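Local coordinates for protein endo-beta-1,4-glucanase (Bacillus licheniformis, PDB 2JEN) that cleaves the beta-1,4-linked glucan backbone of xyloglucan and related plant cell-wall polysaccharides as a family 12 glycoside hydrolase, at residues Y47-N51 with Q63-H67; W75-S81 with F240-G246; G95-T99 with I138-N142. The protein carries 1 engineered substitution. One frame throughout, in Å; residues are numbered along the deposited sequence. Where two conformers were deposited one is given.

Interaction 1 of 3, residues Y47-N51 with Q63-H67; sequences YIFNN and QTIYH. With XYS (alpha-D-xylopyranose), chain B; GLC (alpha-D-glucopyranose), chain C.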
# COMPACT_ATOMS: atom_id res chain seq x y z
N TYR A 47 -20.50 -14.11 8.59
CA TYR A 47 -19.56 -13.18 7.91
C TYR A 47 -18.28 -13.11 8.65
O TYR A 47 -18.23 -13.20 9.88
CB TYR A 47 -20.15 -11.77 7.71
CG TYR A 47 -20.70 -11.09 8.95
CD1 TYR A 47 -22.01 -11.28 9.35
CD2 TYR A 47 -19.91 -10.20 9.70
CE1 TYR A 47 -22.50 -10.61 10.46
CE2 TYR A 47 -20.44 -9.53 10.81
CZ TYR A 47 -21.73 -9.76 11.19
OH TYR A 47 -22.25 -9.07 12.26
N ILE A 48 -17.20 -12.97 7.90
CA ILE A 48 -15.92 -12.59 8.45
C ILE A 48 -16.01 -11.08 8.66
O ILE A 48 -16.47 -10.35 7.79
CB ILE A 48 -14.72 -12.97 7.53
CG1 ILE A 48 -14.86 -14.39 6.95
CG2 ILE A 48 -13.43 -12.80 8.29
CD1 ILE A 48 -13.77 -14.79 5.97
N PHE A 49 -15.54 -10.64 9.80
CA PHE A 49 -15.72 -9.26 10.25
C PHE A 49 -14.38 -8.63 10.64
O PHE A 49 -13.65 -9.16 11.49
CB PHE A 49 -16.65 -9.29 11.48
CG PHE A 49 -17.08 -7.94 12.01
CD1 PHE A 49 -17.35 -6.87 11.18
CD2 PHE A 49 -17.30 -7.79 13.36
CE1 PHE A 49 -17.78 -5.65 11.70
CE2 PHE A 49 -17.71 -6.57 13.87
CZ PHE A 49 -17.96 -5.52 13.05
N ASN A 50 -14.03 -7.53 9.98
CA ASN A 50 -12.77 -6.84 10.21
C ASN A 50 -12.93 -5.94 11.42
O ASN A 50 -12.94 -4.69 11.35
CB ASN A 50 -12.31 -6.07 8.96
CG ASN A 50 -10.83 -5.86 8.95
OD1 ASN A 50 -10.09 -6.63 9.58
ND2 ASN A 50 -10.34 -4.93 8.15
N ASN A 51 -13.08 -6.58 12.59
CA ASN A 51 -13.42 -5.91 13.85
C ASN A 51 -12.18 -5.33 14.49
O ASN A 51 -11.30 -6.08 14.88
CB ASN A 51 -14.09 -6.94 14.78
CG ASN A 51 -14.49 -6.40 16.11
OD1 ASN A 51 -14.03 -5.37 16.53
ND2 ASN A 51 -15.36 -7.13 16.79
N GLN A 63 -5.06 -4.63 9.02
CA GLN A 63 -5.77 -5.88 9.22
C GLN A 63 -6.64 -6.15 8.03
O GLN A 63 -7.42 -5.29 7.62
CB GLN A 63 -6.61 -5.82 10.50
CG GLN A 63 -7.20 -7.16 10.93
CD GLN A 63 -7.86 -7.06 12.28
OE1 GLN A 63 -7.18 -7.14 13.31
NE2 GLN A 63 -9.16 -6.79 12.30
N THR A 64 -6.47 -7.35 7.46
CA THR A 64 -7.14 -7.77 6.23
C THR A 64 -7.86 -9.09 6.49
O THR A 64 -7.24 -10.03 6.99
CB THR A 64 -6.06 -7.98 5.14
OG1 THR A 64 -5.53 -6.67 4.79
CG2 THR A 64 -6.58 -8.73 3.86
N ILE A 65 -9.12 -9.17 6.12
CA ILE A 65 -9.90 -10.39 6.15
C ILE A 65 -9.97 -10.99 4.75
O ILE A 65 -9.99 -10.25 3.78
CB ILE A 65 -11.31 -10.17 6.75
CG1 ILE A 65 -12.12 -9.10 6.01
CG2 ILE A 65 -11.19 -9.88 8.25
CD1 ILE A 65 -13.63 -9.06 6.35
N TYR A 66 -9.97 -12.32 4.63
CA TYR A 66 -10.08 -12.95 3.31
C TYR A 66 -10.89 -14.21 3.34
O TYR A 66 -10.98 -14.93 4.33
CB TYR A 66 -8.68 -13.24 2.74
CG TYR A 66 -7.94 -14.41 3.38
CD1 TYR A 66 -7.12 -14.24 4.49
CD2 TYR A 66 -8.05 -15.67 2.86
CE1 TYR A 66 -6.45 -15.30 5.03
CE2 TYR A 66 -7.38 -16.75 3.39
CZ TYR A 66 -6.59 -16.56 4.50
OH TYR A 66 -5.84 -17.63 4.99
N HIS A 67 -11.49 -14.48 2.17
CA HIS A 67 -12.25 -15.70 1.94
C HIS A 67 -11.91 -16.21 0.57
O HIS A 67 -12.24 -15.55 -0.41
CB HIS A 67 -13.76 -15.41 2.04
CG HIS A 67 -14.66 -16.58 1.81
ND1 HIS A 67 -15.09 -16.93 0.55
CD2 HIS A 67 -15.21 -17.47 2.66
CE1 HIS A 67 -15.86 -18.01 0.64
NE2 HIS A 67 -15.96 -18.35 1.92
C1 XYS B . -17.12 -1.32 16.83
C2 XYS B . -16.32 -0.19 16.19
C3 XYS B . -15.71 -0.63 14.85
C4 XYS B . -15.08 -2.01 15.03
C5 XYS B . -16.00 -3.05 15.68
O2 XYS B . -17.20 0.92 15.96
O3 XYS B . -14.73 0.28 14.31
O4 XYS B . -14.55 -2.46 13.81
O5 XYS B . -16.47 -2.54 16.88
C1 GLC C . -16.03 -6.50 21.95
C2 GLC C . -16.72 -6.47 20.60
C3 GLC C . -16.85 -5.05 20.11
C4 GLC C . -17.57 -4.24 21.18
C5 GLC C . -16.79 -4.33 22.50
C6 GLC C . -17.60 -3.63 23.60
O2 GLC C . -16.08 -7.29 19.63
O3 GLC C . -17.48 -5.07 18.82
O4 GLC C . -17.66 -2.89 20.84
O5 GLC C . -16.74 -5.69 22.89
O6 GLC C . -16.97 -2.43 24.00

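Interaction 2 of 3, residues W75-S81 with F240-G246; sequences WVWNWPS and FGTEVFG. With GLC (alpha-D-glucopyranose), chain D; GLC (alpha-D-glucopyranose), chain E; XYS (alpha-D-xylopyranose), chain F.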
# COMPACT_ATOMS: atom_id res chain seq x y z
N TRP A 75 -7.49 -14.24 8.18
CA TRP A 75 -7.14 -12.83 8.29
C TRP A 75 -5.66 -12.69 8.65
O TRP A 75 -5.06 -13.63 9.14
CB TRP A 75 -8.04 -12.07 9.26
CG TRP A 75 -8.27 -12.74 10.59
CD1 TRP A 75 -7.51 -12.60 11.72
CD2 TRP A 75 -9.37 -13.59 10.95
NE1 TRP A 75 -8.04 -13.37 12.73
CE2 TRP A 75 -9.19 -13.97 12.30
CE3 TRP A 75 -10.48 -14.09 10.26
CZ2 TRP A 75 -10.06 -14.83 12.96
CZ3 TRP A 75 -11.33 -14.96 10.92
CH2 TRP A 75 -11.11 -15.31 12.26
N VAL A 76 -5.13 -11.52 8.34
CA VAL A 76 -3.75 -11.18 8.44
C VAL A 76 -3.71 -9.84 9.19
O VAL A 76 -4.55 -8.97 8.93
CB VAL A 76 -3.21 -11.06 7.01
CG1 VAL A 76 -1.70 -10.93 7.02
CG2 VAL A 76 -3.72 -12.28 6.13
N TRP A 77 -2.74 -9.63 10.06
CA TRP A 77 -2.72 -8.44 10.89
C TRP A 77 -1.32 -7.96 11.25
O TRP A 77 -0.34 -8.72 11.22
CB TRP A 77 -3.48 -8.68 12.21
CG TRP A 77 -2.85 -9.66 13.18
CD1 TRP A 77 -1.90 -9.40 14.11
CD2 TRP A 77 -3.17 -11.06 13.32
NE1 TRP A 77 -1.60 -10.55 14.82
CE2 TRP A 77 -2.38 -11.57 14.36
CE3 TRP A 77 -4.05 -11.92 12.67
CZ2 TRP A 77 -2.48 -12.90 14.78
CZ3 TRP A 77 -4.12 -13.25 13.08
CH2 TRP A 77 -3.36 -13.70 14.15
N ASN A 78 -1.28 -6.69 11.62
CA ASN A 78 -0.12 -6.07 12.21
C ASN A 78 -0.55 -5.00 13.19
O ASN A 78 -1.18 -4.03 12.79
CB ASN A 78 0.73 -5.41 11.12
CG ASN A 78 1.90 -4.66 11.66
OD1 ASN A 78 2.59 -5.13 12.54
ND2 ASN A 78 2.11 -3.46 11.15
N TRP A 79 -0.28 -5.24 14.49
CA TRP A 79 -0.77 -4.43 15.61
C TRP A 79 0.47 -4.06 16.47
O TRP A 79 0.74 -4.68 17.50
CB TRP A 79 -1.82 -5.16 16.44
CG TRP A 79 -3.11 -5.21 15.72
CD1 TRP A 79 -3.64 -6.27 15.07
CD2 TRP A 79 -4.01 -4.12 15.52
NE1 TRP A 79 -4.84 -5.92 14.47
CE2 TRP A 79 -5.06 -4.59 14.71
CE3 TRP A 79 -4.03 -2.80 15.93
CZ2 TRP A 79 -6.12 -3.78 14.35
CZ3 TRP A 79 -5.09 -2.00 15.58
CH2 TRP A 79 -6.12 -2.49 14.78
N PRO A 80 1.27 -3.07 16.03
CA PRO A 80 2.47 -2.77 16.82
C PRO A 80 2.18 -2.04 18.13
O PRO A 80 2.01 -0.83 18.17
CB PRO A 80 3.33 -1.93 15.87
CG PRO A 80 2.73 -2.10 14.53
CD PRO A 80 1.27 -2.31 14.78
N SER A 81 2.16 -2.80 19.23
CA SER A 81 1.87 -2.26 20.56
C SER A 81 2.26 -3.29 21.63
O SER A 81 2.10 -4.49 21.42
CB SER A 81 0.37 -2.01 20.70
OG SER A 81 0.06 -1.49 22.02
N PHE A 240 -16.05 -16.57 16.39
CA PHE A 240 -14.73 -17.16 16.61
C PHE A 240 -13.71 -16.23 15.99
O PHE A 240 -13.85 -15.84 14.82
CB PHE A 240 -14.59 -18.53 15.97
CG PHE A 240 -13.22 -19.13 16.14
CD1 PHE A 240 -12.28 -19.02 15.15
CD2 PHE A 240 -12.87 -19.77 17.32
CE1 PHE A 240 -11.00 -19.53 15.34
CE2 PHE A 240 -11.61 -20.26 17.52
CZ PHE A 240 -10.68 -20.17 16.52
N GLY A 241 -12.69 -15.87 16.75
CA GLY A 241 -11.67 -15.00 16.19
C GLY A 241 -10.45 -14.93 17.03
O GLY A 241 -10.25 -15.78 17.92
N THR A 242 -9.58 -13.98 16.72
CA THR A 242 -8.33 -13.79 17.45
C THR A 242 -8.35 -12.42 18.08
O THR A 242 -8.28 -11.42 17.38
CB THR A 242 -7.11 -13.95 16.55
OG1 THR A 242 -7.20 -13.00 15.48
CG2 THR A 242 -6.97 -15.34 15.93
N GLU A 243 -8.36 -12.32 19.41
CA GLU A 243 -8.10 -11.03 20.05
C GLU A 243 -6.63 -10.79 19.93
O GLU A 243 -5.81 -11.65 20.28
CB GLU A 243 -8.49 -11.00 21.52
CG GLU A 243 -9.98 -11.16 21.79
CD GLU A 243 -10.34 -10.99 23.25
OE1 GLU A 243 -9.89 -11.77 24.07
OE2 GLU A 243 -11.08 -10.04 23.56
N VAL A 244 -6.24 -9.62 19.39
CA VAL A 244 -4.85 -9.28 19.23
C VAL A 244 -4.53 -8.09 20.12
O VAL A 244 -5.22 -7.07 20.09
CB VAL A 244 -4.48 -8.94 17.78
CG1 VAL A 244 -2.96 -8.62 17.73
CG2 VAL A 244 -4.86 -10.09 16.83
N PHE A 245 -3.52 -8.27 20.98
CA PHE A 245 -3.01 -7.26 21.87
C PHE A 245 -1.83 -6.55 21.22
O PHE A 245 -1.67 -5.33 21.29
CB PHE A 245 -2.62 -7.89 23.19
CG PHE A 245 -3.75 -8.58 23.89
CD1 PHE A 245 -4.10 -9.89 23.55
CD2 PHE A 245 -4.46 -7.94 24.88
CE1 PHE A 245 -5.16 -10.53 24.19
CE2 PHE A 245 -5.51 -8.62 25.55
CZ PHE A 245 -5.84 -9.90 25.20
N GLY A 246 -0.98 -7.32 20.56
CA GLY A 246 0.13 -6.76 19.79
C GLY A 246 0.79 -7.81 18.95
O GLY A 246 0.68 -9.00 19.25
C1 GLC D . -8.78 -8.85 28.64
C2 GLC D . -9.19 -10.19 28.07
C3 GLC D . -10.07 -10.03 26.85
C4 GLC D . -11.20 -9.03 27.08
C5 GLC D . -10.62 -7.76 27.72
C6 GLC D . -11.74 -6.79 28.08
O2 GLC D . -8.03 -10.91 27.69
O3 GLC D . -10.62 -11.29 26.54
O4 GLC D . -11.86 -8.76 25.84
O5 GLC D . -9.95 -8.10 28.91
O6 GLC D . -11.17 -5.51 28.36
C1 GLC E . -14.60 -10.15 25.51
C2 GLC E . -15.18 -8.77 25.83
C3 GLC E . -16.04 -8.34 24.67
C4 GLC E . -15.18 -8.24 23.42
C5 GLC E . -14.60 -9.65 23.21
C6 GLC E . -13.83 -9.82 21.90
O1 GLC E . -13.83 -10.67 26.55
O2 GLC E . -16.01 -8.71 26.96
O3 GLC E . -16.68 -7.14 25.12
O4 GLC E . -15.96 -7.90 22.30
O5 GLC E . -13.81 -9.99 24.33
O6 GLC E . -12.80 -8.87 21.76
C1 XYS F . -3.36 -9.90 29.63
C2 XYS F . -1.99 -9.96 30.26
C3 XYS F . -1.04 -9.05 29.51
C4 XYS F . -1.06 -9.42 28.04
C5 XYS F . -2.50 -9.37 27.56
O2 XYS F . -2.06 -9.59 31.64
O3 XYS F . 0.27 -9.15 30.04
O4 XYS F . -0.32 -8.45 27.32
O5 XYS F . -3.34 -10.26 28.29
O HOH W 1 -0.07 -10.89 17.24

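Interaction 3 of 3, residues G95-T99 with I138-N142; sequences GWHWT and IWLHN. With GLC (alpha-D-glucopyranose), chain C; BGC (beta-D-glucopyranose), chain G; GLC (alpha-D-glucopyranose), chain E; BGC (beta-D-glucopyranose), chain H.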
# COMPACT_ATOMS: atom_id res chain seq x y z
N GLY A 95 -25.03 -14.97 13.90
CA GLY A 95 -26.02 -14.33 14.74
C GLY A 95 -25.90 -12.85 14.74
O GLY A 95 -25.79 -12.21 13.69
N TRP A 96 -25.96 -12.29 15.94
CA TRP A 96 -25.98 -10.85 16.16
C TRP A 96 -24.57 -10.28 16.44
O TRP A 96 -23.74 -10.94 17.04
CB TRP A 96 -26.93 -10.55 17.35
CG TRP A 96 -26.91 -9.18 17.92
CD1 TRP A 96 -27.77 -8.17 17.64
CD2 TRP A 96 -26.04 -8.69 18.96
NE1 TRP A 96 -27.47 -7.07 18.39
CE2 TRP A 96 -26.41 -7.36 19.21
CE3 TRP A 96 -24.96 -9.24 19.65
CZ2 TRP A 96 -25.78 -6.58 20.17
CZ3 TRP A 96 -24.29 -8.46 20.57
CH2 TRP A 96 -24.70 -7.15 20.83
N HIS A 97 -24.31 -9.03 16.05
CA HIS A 97 -23.13 -8.33 16.56
C HIS A 97 -23.35 -6.82 16.45
O HIS A 97 -22.95 -6.18 15.49
CB HIS A 97 -21.84 -8.71 15.84
CG HIS A 97 -20.64 -8.15 16.52
ND1 HIS A 97 -19.93 -8.87 17.46
CD2 HIS A 97 -20.09 -6.91 16.50
CE1 HIS A 97 -18.98 -8.09 17.96
NE2 HIS A 97 -19.06 -6.90 17.40
N TRP A 98 -24.06 -6.26 17.43
CA TRP A 98 -24.48 -4.86 17.39
C TRP A 98 -25.06 -4.54 16.01
O TRP A 98 -24.74 -3.53 15.38
CB TRP A 98 -23.32 -3.94 17.78
CG TRP A 98 -23.09 -3.91 19.28
CD1 TRP A 98 -23.64 -3.02 20.15
CD2 TRP A 98 -22.29 -4.79 20.06
NE1 TRP A 98 -23.21 -3.28 21.42
CE2 TRP A 98 -22.39 -4.37 21.40
CE3 TRP A 98 -21.50 -5.90 19.78
CZ2 TRP A 98 -21.73 -5.00 22.43
CZ3 TRP A 98 -20.87 -6.54 20.81
CH2 TRP A 98 -20.99 -6.09 22.12
N THR A 99 -25.95 -5.41 15.58
CA THR A 99 -26.66 -5.31 14.33
C THR A 99 -28.16 -5.27 14.61
O THR A 99 -28.62 -5.64 15.67
CB THR A 99 -26.34 -6.52 13.41
OG1 THR A 99 -26.43 -7.75 14.13
CG2 THR A 99 -24.96 -6.39 12.78
N ILE A 138 -19.28 -15.75 22.74
CA ILE A 138 -20.69 -16.05 22.69
C ILE A 138 -21.42 -14.97 23.47
O ILE A 138 -21.10 -14.71 24.63
CB ILE A 138 -20.95 -17.44 23.30
CG1 ILE A 138 -20.19 -18.55 22.56
CG2 ILE A 138 -22.46 -17.75 23.37
CD1 ILE A 138 -19.19 -19.30 23.36
N TRP A 139 -22.38 -14.30 22.83
CA TRP A 139 -23.10 -13.19 23.42
C TRP A 139 -24.49 -13.62 23.82
O TRP A 139 -25.15 -14.34 23.06
CB TRP A 139 -23.21 -12.03 22.45
CG TRP A 139 -21.94 -11.36 22.15
CD1 TRP A 139 -21.26 -11.34 20.95
CD2 TRP A 139 -21.19 -10.53 23.05
NE1 TRP A 139 -20.14 -10.57 21.07
CE2 TRP A 139 -20.08 -10.05 22.36
CE3 TRP A 139 -21.36 -10.15 24.38
CZ2 TRP A 139 -19.16 -9.22 22.94
CZ3 TRP A 139 -20.46 -9.31 24.95
CH2 TRP A 139 -19.37 -8.84 24.24
N LEU A 140 -24.93 -13.16 25.00
CA LEU A 140 -26.28 -13.42 25.48
C LEU A 140 -26.96 -12.12 25.86
O LEU A 140 -26.32 -11.14 26.24
CB LEU A 140 -26.25 -14.38 26.69
CG LEU A 140 -25.61 -15.74 26.45
CD1 LEU A 140 -24.14 -15.81 26.78
CD2 LEU A 140 -26.41 -16.83 27.19
N HIS A 141 -28.28 -12.13 25.71
CA HIS A 141 -29.16 -11.01 26.06
C HIS A 141 -30.37 -11.54 26.81
O HIS A 141 -30.69 -12.72 26.74
CB HIS A 141 -29.68 -10.31 24.80
CG HIS A 141 -28.65 -9.53 24.03
ND1 HIS A 141 -27.83 -10.09 23.07
CD2 HIS A 141 -28.41 -8.20 24.02
CE1 HIS A 141 -27.09 -9.12 22.54
NE2 HIS A 141 -27.43 -7.97 23.09
N ASN A 142 -31.09 -10.62 27.46
CA ASN A 142 -32.44 -10.96 27.93
C ASN A 142 -33.48 -10.97 26.80
O ASN A 142 -34.50 -11.73 26.83
CB ASN A 142 -32.91 -9.97 28.99
CG ASN A 142 -32.25 -10.14 30.23
OD1 ASN A 142 -32.09 -11.25 30.71
ND2 ASN A 142 -31.94 -9.01 30.87
C1 GLC C . -16.03 -6.50 21.95
C2 GLC C . -16.72 -6.47 20.60
C3 GLC C . -16.85 -5.05 20.11
C4 GLC C . -17.57 -4.24 21.18
C5 GLC C . -16.79 -4.33 22.50
C6 GLC C . -17.60 -3.63 23.60
O2 GLC C . -16.08 -7.29 19.63
O3 GLC C . -17.48 -5.07 18.82
O4 GLC C . -17.66 -2.89 20.84
O5 GLC C . -16.74 -5.69 22.89
O6 GLC C . -16.97 -2.43 24.00
C2 BGC G . -19.39 -1.17 20.68
C3 BGC G . -20.63 -0.83 19.85
C4 BGC G . -20.38 -0.99 18.36
C5 BGC G . -19.77 -2.34 18.04
C6 BGC G . -19.26 -2.50 16.59
C1 BGC G . -18.92 -2.53 20.26
O2 BGC G . -19.66 -1.21 22.08
O3 BGC G . -21.04 0.51 20.09
O4 BGC G . -21.64 -0.96 17.71
O5 BGC G . -18.67 -2.54 18.89
O6 BGC G . -18.42 -1.41 16.17
C1 GLC E . -14.60 -10.15 25.51
C2 GLC E . -15.18 -8.77 25.83
C3 GLC E . -16.04 -8.34 24.67
C4 GLC E . -15.18 -8.24 23.42
C5 GLC E . -14.60 -9.65 23.21
C6 GLC E . -13.83 -9.82 21.90
O1 GLC E . -13.83 -10.67 26.55
O2 GLC E . -16.01 -8.71 26.96
O3 GLC E . -16.68 -7.14 25.12
O4 GLC E . -15.96 -7.90 22.30
O5 GLC E . -13.81 -9.99 24.33
O6 GLC E . -12.80 -8.87 21.76
C2 BGC H . -23.02 -0.32 15.88
C3 BGC H . -23.41 0.82 14.95
C4 BGC H . -23.61 2.12 15.72
C5 BGC H . -22.38 2.41 16.56
C6 BGC H . -22.50 3.72 17.34
C1 BGC H . -21.86 0.11 16.78
O2 BGC H . -22.68 -1.49 15.12
O3 BGC H . -24.62 0.51 14.27
O4 BGC H . -23.87 3.17 14.80
O5 BGC H . -22.16 1.32 17.45
O6 BGC H . -23.21 3.52 18.55

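Interaction 1 of 3, residues Y47-N51 with Q63-H67
Asn50 and Gln63 clasp each other with two hydrogen bonds, and in both the donor stands well above the carbonyl plane of its acceptor, not on a lone pair. Gln63 NE2 donates a hydrogen bond to Asn50 OD1 at 2.9 Å, and Asn50 ND2 donates one to the backbone O of Gln63 at 3.0 Å. Both bonds are nearly straight. On the donor side the fit is better: Asn50 OD1 lies in the amide plane of Gln63, and Gln63 O is only slightly tilted from that of Asn50. The side chains run past each other in opposite directions, their amide planes 52° apart. Gln63 reaches this place by an extended chain with CG anti to the backbone N (chi1 -170°), and the same NE2 makes a weak bond to Asn51 O at 3.4 Å. Asn34 O also accepts from Asn50 ND2.

Farther along, isoleucine methyls take over. The CG2 methyls of Ile48 and Ile65 meet at 3.7 Å, Ile65 CD1 lies against Ile48 O, and Ile48 CD1 lies 3.2 Å from Tyr66 O and packs against His67 CB, near the edge of that ring. Strands 46-49 and 62-67 belong to different sheets, and the axes of the short segments 47-49 and 63-67 run 167° apart, close to antiparallel.

Asn50 is the centre of an inverse gamma turn, after which the CB of Asn51 points away from strand 62-67, toward the glycan. There Asn51 ND2 donates to O2 of the chain C glucose at 2.9 Å, and its OD1 lies beside C5 of the chain B xylose. The buried amide clasp thus fixes the backbone just behind a sugar-binding asparagine and probably helps to position it.

Interaction 2 of 3, residues W75-S81 with F240-G246
Segments 75-81 and 240-246 run in roughly the same direction, 34° apart end to end, and converge along their length: the CA atoms of Trp75 and Thr242 are 9.3 Å apart, those of Trp79 and Gly246 only 4.9 Å. At the close end, Gly246 CA makes CA-H...O contacts with Trp79 O at 3.2 Å and with Ser81 O at 3.4 Å. A water accepts from Trp77 NE1, in the plane of that ring, and donates to Gly246 O.

Three indoles fill the widening gap. Trp75 NE1 donates to Thr242 OG1 at 2.9 Å, close to the indole plane, while its CZ2 rests on Gly241 CA. Val244 is shared between the other two by its branches: CG2 sits over the five-membered ring of Trp77, 3.8 Å from its centroid, and CG1, anti to the backbone N (chi1 -179°), touches Trp79 CD1 at 3.6 Å.

Glu243 and Phe245 turn the other way, to the glycan. Glu243 OE1 accepts from O3 of the chain D glucose at 2.6 Å, OE2 accepts from O6 of the chain E glucose, and one face of the Phe245 ring carries C5 of the chain F xylose. Phe245 and Gly246 form a classic beta bulge facing Thr131. Strand 75-79 belongs to the opposing sheet, while along 242-245 alternate residues face the interface and the sugar cleft, as on the concave sheet of the family 12 beta-jelly roll.

Interaction 3 of 3, residues G95-T99 with I138-N142
An aromatic cluster at the glycan-binding cleft is built where the loop 95-99 meets strand 131-141, with His97, Trp98 and Trp139 meeting the sugars and Trp96 and His141 behind them. Trp139 receives two indole edges on the same face. Trp98 brings its six-membered ring in at 85°, with CH2 3.7 Å from Trp139 CZ2, and Trp96 arrives through CZ3, 4.1 Å from Trp139 CG, in a second T-shaped pair.

Trp96 is itself covered on both faces. His141 points its CE1 edge at one of them, 3.5 Å from Trp96 CZ3, and the backbone N of Trp98 lies over the ring centre on the other. The His141 ring is held in its rotation by hydrogen bonds at both nitrogens, ND1 with Ser236 OG and NE2 with Ser150 O. With CG anti to the carbonyl carbon and beside the backbone N (chi1 -78°), Trp98 is sandwiched between Trp96 CH2 on one face and, on the opposite face, the chain C and chain G glucoses, a sugar-on-aromatic platform of the kind common in carbohydrate-binding clefts.

Polar groups complete the grip. His97 NE2 donates to O3 of the chain C glucose at 2.8 Å, while its ND1 is hydrogen-bonded to Glu239 OE2, which probably helps to orient the imidazole. Trp98 O accepts from O2 of the chain H glucose at 2.9 Å. Trp139 meets the ligand with its rim, CH2 being 3.3 Å from O3 of the chain E glucose.

Around the cluster, strand 131-141 lies between strands 154-163 and 234-244, and the loop continues from strand 91-95, another neighbour of 234-244. Trp197 of strand 195-204 adds an edge-to-face partner for Trp139, and Pro152 packs against both Trp98 and Trp139.

How the interactions relate
All three contacts are buried, but they treat the glycan differently. Interactions 1 and 2 both join the two sheets of the sandwich; strands 62-67 and 72-79 are neighbours in one sheet, and the Gln63-Trp79 bond ties the two contacts together. Amides and isoleucines fill interaction 1, tryptophans and a valine interaction 2, and in each mainly residues turned away from the interface reach the sugars. Interaction 3 stays with the cleft-lining sheet and its loop, and there His97, Trp98 and Trp139, which form the contact, themselves meet the ligand. Glycan units link the contacts in pairs: the chain C glucose touches interactions 1 and 3, the chain E glucose 2 and 3. Phe49 also packs on His97.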